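Local coordinates for protein sesquisabinene B synthase 2 (Santalum album, PDB 6A2A) that probably converts farnesyl diphosphate into the sesquiterpene sesquisabinene B, with magnesium or manganese ions as cofactor, at residues 380-383 / 384-388; 354-357 / 358-362. All coordinates share one frame; numbering follows the deposited sequence.

Contact 1 of 2, residues 380-383 / 384-388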
ATOM      1  N   THR A 380     -11.552  15.795   3.519  1.00 19.73           N
ATOM      2  CA  THR A 380     -10.238  15.598   4.117  1.00 20.50           C
ATOM      3  C   THR A 380      -9.393  16.867   3.922  1.00 19.53           C
ATOM      4  O   THR A 380      -8.645  17.256   4.790  1.00 17.74           O
ATOM      5  CB  THR A 380      -9.565  14.322   3.579  1.00 20.44           C
ATOM      6  OG1 THR A 380      -9.385  14.383   2.157  1.00 24.40           O
ATOM      7  CG2 THR A 380     -10.422  13.113   3.885  1.00 20.31           C
ATOM      8  N   ALA A 381      -9.497  17.501   2.753  1.00 19.08           N
ATOM      9  CA  ALA A 381      -8.719  18.754   2.501  1.00 20.10           C
ATOM     10  C   ALA A 381      -9.134  19.845   3.487  1.00 19.38           C
ATOM     11  O   ALA A 381      -8.287  20.534   4.043  1.00 20.31           O
ATOM     12  CB  ALA A 381      -8.891  19.192   1.056  1.00 20.46           C
ATOM     13  N   LYS A 382     -10.435  19.937   3.759  1.00 18.81           N
ATOM     14  CA  LYS A 382     -11.002  20.928   4.628  1.00 20.27           C
ATOM     15  C   LYS A 382     -10.544  20.736   6.079  1.00 21.42           C
ATOM     16  O   LYS A 382     -10.144  21.704   6.721  1.00 17.91           O
ATOM     17  CB  LYS A 382     -12.535  20.873   4.564  1.00 22.59           C
ATOM     18  CG  LYS A 382     -13.207  21.829   5.552  1.00 28.03           C
ATOM     19  CD  LYS A 382     -12.895  23.270   5.280  1.00 32.24           C
ATOM     20  CE  LYS A 382     -13.860  24.174   6.024  1.00 40.87           C
ATOM     21  NZ  LYS A 382     -13.343  25.558   6.097  1.00 43.85           N
ATOM     22  N   VAL A 383     -10.602  19.494   6.606  1.00 19.11           N
ATOM     23  CA  VAL A 383     -10.198  19.321   8.007  1.00 18.86           C
ATOM     24  C   VAL A 383      -8.696  19.540   8.164  1.00 17.63           C
ATOM     25  O   VAL A 383      -8.261  20.086   9.187  1.00 17.71           O
ATOM     26  CB  VAL A 383     -10.660  17.990   8.624  1.00 19.05           C
ATOM     27  CG1 VAL A 383     -12.182  17.963   8.639  1.00 20.95           C
ATOM     28  CG2 VAL A 383     -10.098  16.762   7.881  1.00 19.53           C
ATOM     29  N   TRP A 384      -7.870  19.222   7.184  1.00 17.07           N
ATOM     30  CA  TRP A 384      -6.451  19.565   7.293  1.00 15.88           C
ATOM     31  C   TRP A 384      -6.217  21.090   7.243  1.00 18.96           C
ATOM     32  O   TRP A 384      -5.460  21.602   8.048  1.00 17.29           O
ATOM     33  CB  TRP A 384      -5.650  18.838   6.222  1.00 17.62           C
ATOM     34  CG  TRP A 384      -5.210  17.472   6.693  1.00 17.06           C
ATOM     35  CD1 TRP A 384      -5.772  16.264   6.401  1.00 17.62           C
ATOM     36  CD2 TRP A 384      -4.161  17.185   7.637  1.00 16.75           C
ATOM     37  NE1 TRP A 384      -5.074  15.246   7.027  1.00 17.07           N
ATOM     38  CE2 TRP A 384      -4.067  15.781   7.775  1.00 15.67           C
ATOM     39  CE3 TRP A 384      -3.242  17.971   8.332  1.00 18.07           C
ATOM     40  CZ2 TRP A 384      -3.144  15.170   8.625  1.00 17.56           C
ATOM     41  CZ3 TRP A 384      -2.323  17.366   9.147  1.00 19.32           C
ATOM     42  CH2 TRP A 384      -2.224  15.974   9.235  1.00 17.67           C
ATOM     43  N   SER A 385      -6.905  21.787   6.354  1.00 18.19           N
ATOM     44  CA  SER A 385      -6.827  23.229   6.309  1.00 20.04           C
ATOM     45  C   SER A 385      -7.245  23.819   7.666  1.00 21.41           C
ATOM     46  O   SER A 385      -6.516  24.601   8.229  1.00 19.46           O
ATOM     47  CB  SER A 385      -7.677  23.772   5.189  1.00 21.92           C
ATOM     48  OG  SER A 385      -7.845  25.165   5.329  1.00 23.56           O
ATOM     49  N   ASP A 386      -8.346  23.346   8.243  1.00 19.67           N
ATOM     50  CA  ASP A 386      -8.796  23.842   9.564  1.00 19.21           C
ATOM     51  C   ASP A 386      -7.701  23.584  10.620  1.00 18.05           C
ATOM     52  O   ASP A 386      -7.388  24.444  11.467  1.00 19.12           O
ATOM     53  CB  ASP A 386     -10.104  23.185   9.970  1.00 21.03           C
ATOM     54  CG  ASP A 386     -11.315  23.621   9.199  1.00 24.00           C
ATOM     55  OD1 ASP A 386     -11.288  24.668   8.479  1.00 26.33           O
ATOM     56  OD2 ASP A 386     -12.390  22.951   9.373  1.00 22.73           O
ATOM     57  N   GLN A 387      -7.124  22.383  10.611  1.00 18.22           N
ATOM     58  CA  GLN A 387      -6.104  22.015  11.613  1.00 19.72           C
ATOM     59  C   GLN A 387      -4.847  22.872  11.476  1.00 17.97           C
ATOM     60  O   GLN A 387      -4.306  23.414  12.479  1.00 18.07           O
ATOM     61  CB  GLN A 387      -5.746  20.542  11.485  1.00 21.20           C
ATOM     62  CG  GLN A 387      -4.839  20.120  12.612  1.00 22.64           C
ATOM     63  CD  GLN A 387      -4.793  18.640  12.818  1.00 24.89           C
ATOM     64  OE1 GLN A 387      -5.494  17.894  12.163  1.00 23.96           O
ATOM     65  NE2 GLN A 387      -4.024  18.244  13.821  1.00 34.25           N
ATOM     66  N   LEU A 388      -4.379  23.126  10.262  1.00 17.90           N
ATOM     67  CA  LEU A 388      -3.157  23.916  10.169  1.00 18.91           C
ATOM     68  C   LEU A 388      -3.415  25.406  10.478  1.00 20.44           C
ATOM     69  O   LEU A 388      -2.509  26.111  10.947  1.00 20.02           O
ATOM     70  CB  LEU A 388      -2.575  23.749   8.758  1.00 21.89           C
ATOM     71  CG  LEU A 388      -2.163  22.334   8.364  1.00 21.56           C
ATOM     72  CD1 LEU A 388      -1.462  22.404   7.031  1.00 23.73           C
ATOM     73  CD2 LEU A 388      -1.300  21.656   9.412  1.00 22.52           C
TER
HETATM   74  O   HOH W   1     -10.087  25.989   6.695  1.00 30.73           O

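Contact 2 of 2, residues 354-357 / 358-362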
ATOM      1  N   LEU A 354       4.408  17.228   3.803  1.00 17.02           N
ATOM      2  CA  LEU A 354       3.369  17.939   3.117  1.00 17.27           C
ATOM      3  C   LEU A 354       2.739  17.041   2.044  1.00 15.99           C
ATOM      4  O   LEU A 354       1.507  16.916   1.940  1.00 15.17           O
ATOM      5  CB  LEU A 354       3.916  19.209   2.470  1.00 19.23           C
ATOM      6  CG  LEU A 354       2.965  19.949   1.530  1.00 20.52           C
ATOM      7  CD1 LEU A 354       1.783  20.481   2.278  1.00 25.40           C
ATOM      8  CD2 LEU A 354       3.679  21.110   0.853  1.00 28.34           C
ATOM      9  N   LEU A 355       3.581  16.487   1.211  1.00 18.28           N
ATOM     10  CA  LEU A 355       3.068  15.752   0.079  1.00 18.34           C
ATOM     11  C   LEU A 355       2.484  14.413   0.543  1.00 17.01           C
ATOM     12  O   LEU A 355       1.554  13.874  -0.108  1.00 19.30           O
ATOM     13  CB  LEU A 355       4.187  15.510  -0.937  1.00 18.95           C
ATOM     14  CG  LEU A 355       4.622  16.755  -1.717  1.00 19.25           C
ATOM     15  CD1 LEU A 355       5.843  16.459  -2.586  1.00 19.96           C
ATOM     16  CD2 LEU A 355       3.477  17.311  -2.541  1.00 20.77           C
ATOM     17  N   THR A 356       2.967  13.872   1.656  1.00 16.00           N
ATOM     18  CA  THR A 356       2.326  12.670   2.202  1.00 17.57           C
ATOM     19  C   THR A 356       0.930  12.990   2.743  1.00 17.47           C
ATOM     20  O   THR A 356      -0.004  12.228   2.553  1.00 14.90           O
ATOM     21  CB  THR A 356       3.229  11.979   3.207  1.00 17.49           C
ATOM     22  OG1 THR A 356       4.458  11.581   2.576  1.00 19.76           O
ATOM     23  CG2 THR A 356       2.530  10.788   3.829  1.00 17.21           C
ATOM     24  N   MET A 357       0.773  14.110   3.444  1.00 16.57           N
ATOM     25  CA  MET A 357      -0.527  14.571   3.861  1.00 18.05           C
ATOM     26  C   MET A 357      -1.479  14.684   2.672  1.00 17.96           C
ATOM     27  O   MET A 357      -2.605  14.216   2.721  1.00 17.35           O
ATOM     28  CB  MET A 357      -0.431  15.928   4.576  1.00 17.82           C
ATOM     29  CG  MET A 357      -1.803  16.588   4.814  1.00 19.84           C
ATOM     30  SD  MET A 357      -1.603  18.366   5.040  1.00 25.14           S
ATOM     31  CE  MET A 357      -1.246  18.876   3.352  1.00 25.71           C
ATOM     32  N   PHE A 358      -0.997  15.301   1.581  1.00 17.92           N
ATOM     33  CA  PHE A 358      -1.781  15.522   0.389  1.00 19.23           C
ATOM     34  C   PHE A 358      -2.198  14.164  -0.242  1.00 16.75           C
ATOM     35  O   PHE A 358      -3.363  13.951  -0.496  1.00 17.56           O
ATOM     36  CB  PHE A 358      -0.934  16.376  -0.567  1.00 17.83           C
ATOM     37  CG  PHE A 358      -1.587  16.730  -1.872  1.00 18.85           C
ATOM     38  CD1 PHE A 358      -2.550  17.703  -1.908  1.00 20.89           C
ATOM     39  CD2 PHE A 358      -1.265  16.054  -3.040  1.00 21.62           C
ATOM     40  CE1 PHE A 358      -3.155  18.059  -3.098  1.00 22.51           C
ATOM     41  CE2 PHE A 358      -1.870  16.422  -4.226  1.00 19.47           C
ATOM     42  CZ  PHE A 358      -2.792  17.424  -4.244  1.00 20.44           C
ATOM     43  N   ASN A 359      -1.242  13.275  -0.445  1.00 17.50           N
ATOM     44  CA  ASN A 359      -1.434  11.993  -1.121  1.00 18.29           C
ATOM     45  C   ASN A 359      -2.356  11.084  -0.286  1.00 18.56           C
ATOM     46  O   ASN A 359      -3.279  10.454  -0.826  1.00 18.58           O
ATOM     47  CB  ASN A 359      -0.132  11.267  -1.451  1.00 18.07           C
ATOM     48  CG  ASN A 359       0.692  11.958  -2.527  1.00 18.59           C
ATOM     49  OD1 ASN A 359       0.214  12.875  -3.161  1.00 20.36           O
ATOM     50  ND2 ASN A 359       1.942  11.567  -2.654  1.00 21.90           N
ATOM     51  N   THR A 360      -2.154  11.043   1.032  1.00 17.90           N
ATOM     52  CA  THR A 360      -2.960  10.227   1.884  1.00 16.94           C
ATOM     53  C   THR A 360      -4.403  10.761   1.970  1.00 17.36           C
ATOM     54  O   THR A 360      -5.398   9.954   1.965  1.00 16.35           O
ATOM     55  CB  THR A 360      -2.287  10.104   3.252  1.00 18.35           C
ATOM     56  OG1 THR A 360      -1.069   9.365   3.110  1.00 20.37           O
ATOM     57  CG2 THR A 360      -3.186   9.418   4.254  1.00 18.78           C
ATOM     58  N   SER A 361      -4.564  12.088   2.091  1.00 18.05           N
ATOM     59  CA  SER A 361      -5.890  12.707   2.124  1.00 17.81           C
ATOM     60  C   SER A 361      -6.664  12.390   0.826  1.00 18.12           C
ATOM     61  O   SER A 361      -7.835  12.122   0.864  1.00 17.25           O
ATOM     62  CB  SER A 361      -5.801  14.171   2.357  1.00 18.32           C
ATOM     63  OG  SER A 361      -5.260  14.367   3.656  1.00 16.94           O
ATOM     64  N   ASN A 362      -5.980  12.461  -0.299  1.00 18.16           N
ATOM     65  CA  ASN A 362      -6.561  12.064  -1.595  1.00 19.68           C
ATOM     66  C   ASN A 362      -6.923  10.570  -1.624  1.00 19.01           C
ATOM     67  O   ASN A 362      -7.994  10.240  -2.155  1.00 20.33           O
ATOM     68  CB  ASN A 362      -5.632  12.453  -2.738  1.00 19.78           C
ATOM     69  CG  ASN A 362      -5.496  13.953  -2.904  1.00 18.43           C
ATOM     70  OD1 ASN A 362      -6.386  14.703  -2.526  1.00 19.52           O
ATOM     71  ND2 ASN A 362      -4.396  14.382  -3.522  1.00 19.56           N
TER

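Contact 1 of 2, residues 380-383 / 384-388
Lys382 and Asp386, one turn apart on helix 377-400 of the all-helical metal-binding terpene synthase domain, form an i to i+4 salt bridge. Lys382 sets out with CG opposite its main-chain nitrogen (chi1 175°) and then bends at chi2 (63°), so that CD and CE run past the carboxylate, CE lying 3.6 Å from Asp386 OD1. The bridge itself is long: Lys382 NZ stands 3.3 Å from Asp386 OD1, a weak hydrogen bond. A water sits between the two, donating to Asp386 OD1 and, at 2.8 Å, to Ser385 OG, and accepting a weak bond from Lys382 NZ. OD1 thus meets the lysine and the water and OD2 meets Asn443, which would probably favour a charged carboxylate. Ser385 OG also bonds to Asn336. On the buried side, Val383 packs on Asn421 and Val424 of helix 419-430. Gln387 keeps an extended chain, with CB 3.4 Å from Val383 O, and its OE1 binds Asn421; its side chain comes about 6 Å from that of Asp316, a magnesium-binding residue in another structure of this enzyme (no metal is bound to this chain here). The backbone is regular i to i+4, as with Asp386 N to Lys382 O at 2.9 Å. At Trp384 the indole meets the preceding turn edge-on: Thr380 O lies near the ring plane, 3.4 Å from Trp384 CD1.

Contact 2 of 2, residues 354-357 / 358-362
Asn359 folds back over the carbonyl of Leu355, one turn earlier in helix 348-372, an alpha-helix of the terpene synthase metal-binding domain whose residues here are all buried. Its CB starts 3.4 Å from Leu355 O. With CG placed beside the backbone N (chi1 -69°), the chain leans toward that oxygen, and CG comes closer still, 3.2 Å from Leu355 O. At the tip, OD1 and ND2 are equally far from the same oxygen, 3.5 Å each, which sets it above the amide carbon. Neither tip atom bonds to it: OD1 is a second acceptor and ND2 has a poor angle. The proton Leu355 O receives is that of Asn359 N.

Ser361 bonds twice over to the carbonyl one turn back, Met357 O. Its OG gives a proton to Met357 O at 2.8 Å, while Ser361 N reaches the same oxygen at 3.0 Å; the two donors come from opposite faces of the carbonyl plane. Thr356 and Thr360 lie side by side, with Thr356 CG2 3.9 Å from Thr360 OG1. The hydroxyl of Thr356 bonds to Met352 O, whereas that of Thr360 has a weak, unsettled approach to Thr356 O. Farther along, Asn362 ND2 lies 3.3 Å above one face of the Phe358 ring, displaced toward its rim, while Asn362 OD1 accepts from Trp338. Leu355, Phe358, Asn359 and Asn362 also pack against the second subunit, so part of this helix belongs to the dimer interface.

The chemistry implies that two buried hydroxyls, those of Ser361 and Thr356, are satisfied by carbonyls one turn back, Met357 O and Met352 O, whereas Leu355 O lies over the Asn359 amide carbon in a close packing contact that makes no hydrogen bond.

How the contacts relate
From the N terminus, helix 348-372 comes first and carries contact 2; after a short connection, helix 377-400 carries contact 1. Each contact closes no more than local turns within its own helix, so the two stand in series and neither nest nor cross. Their centres nevertheless lie about 11 Å apart, and the consecutive helices touch directly. Thr380 OG1 is 3.0 Å from Ser361 O, a probable hydrogen bond between them. The Trp384 indole packs beside it, CD1 lying 3.4 Å from Ser361 OG and CE3 3.7 Å from Met357 SD. Both Trp384 and Met357 also pack on helix 299-321, which bears the magnesium-binding residues Asp316 and Asp320.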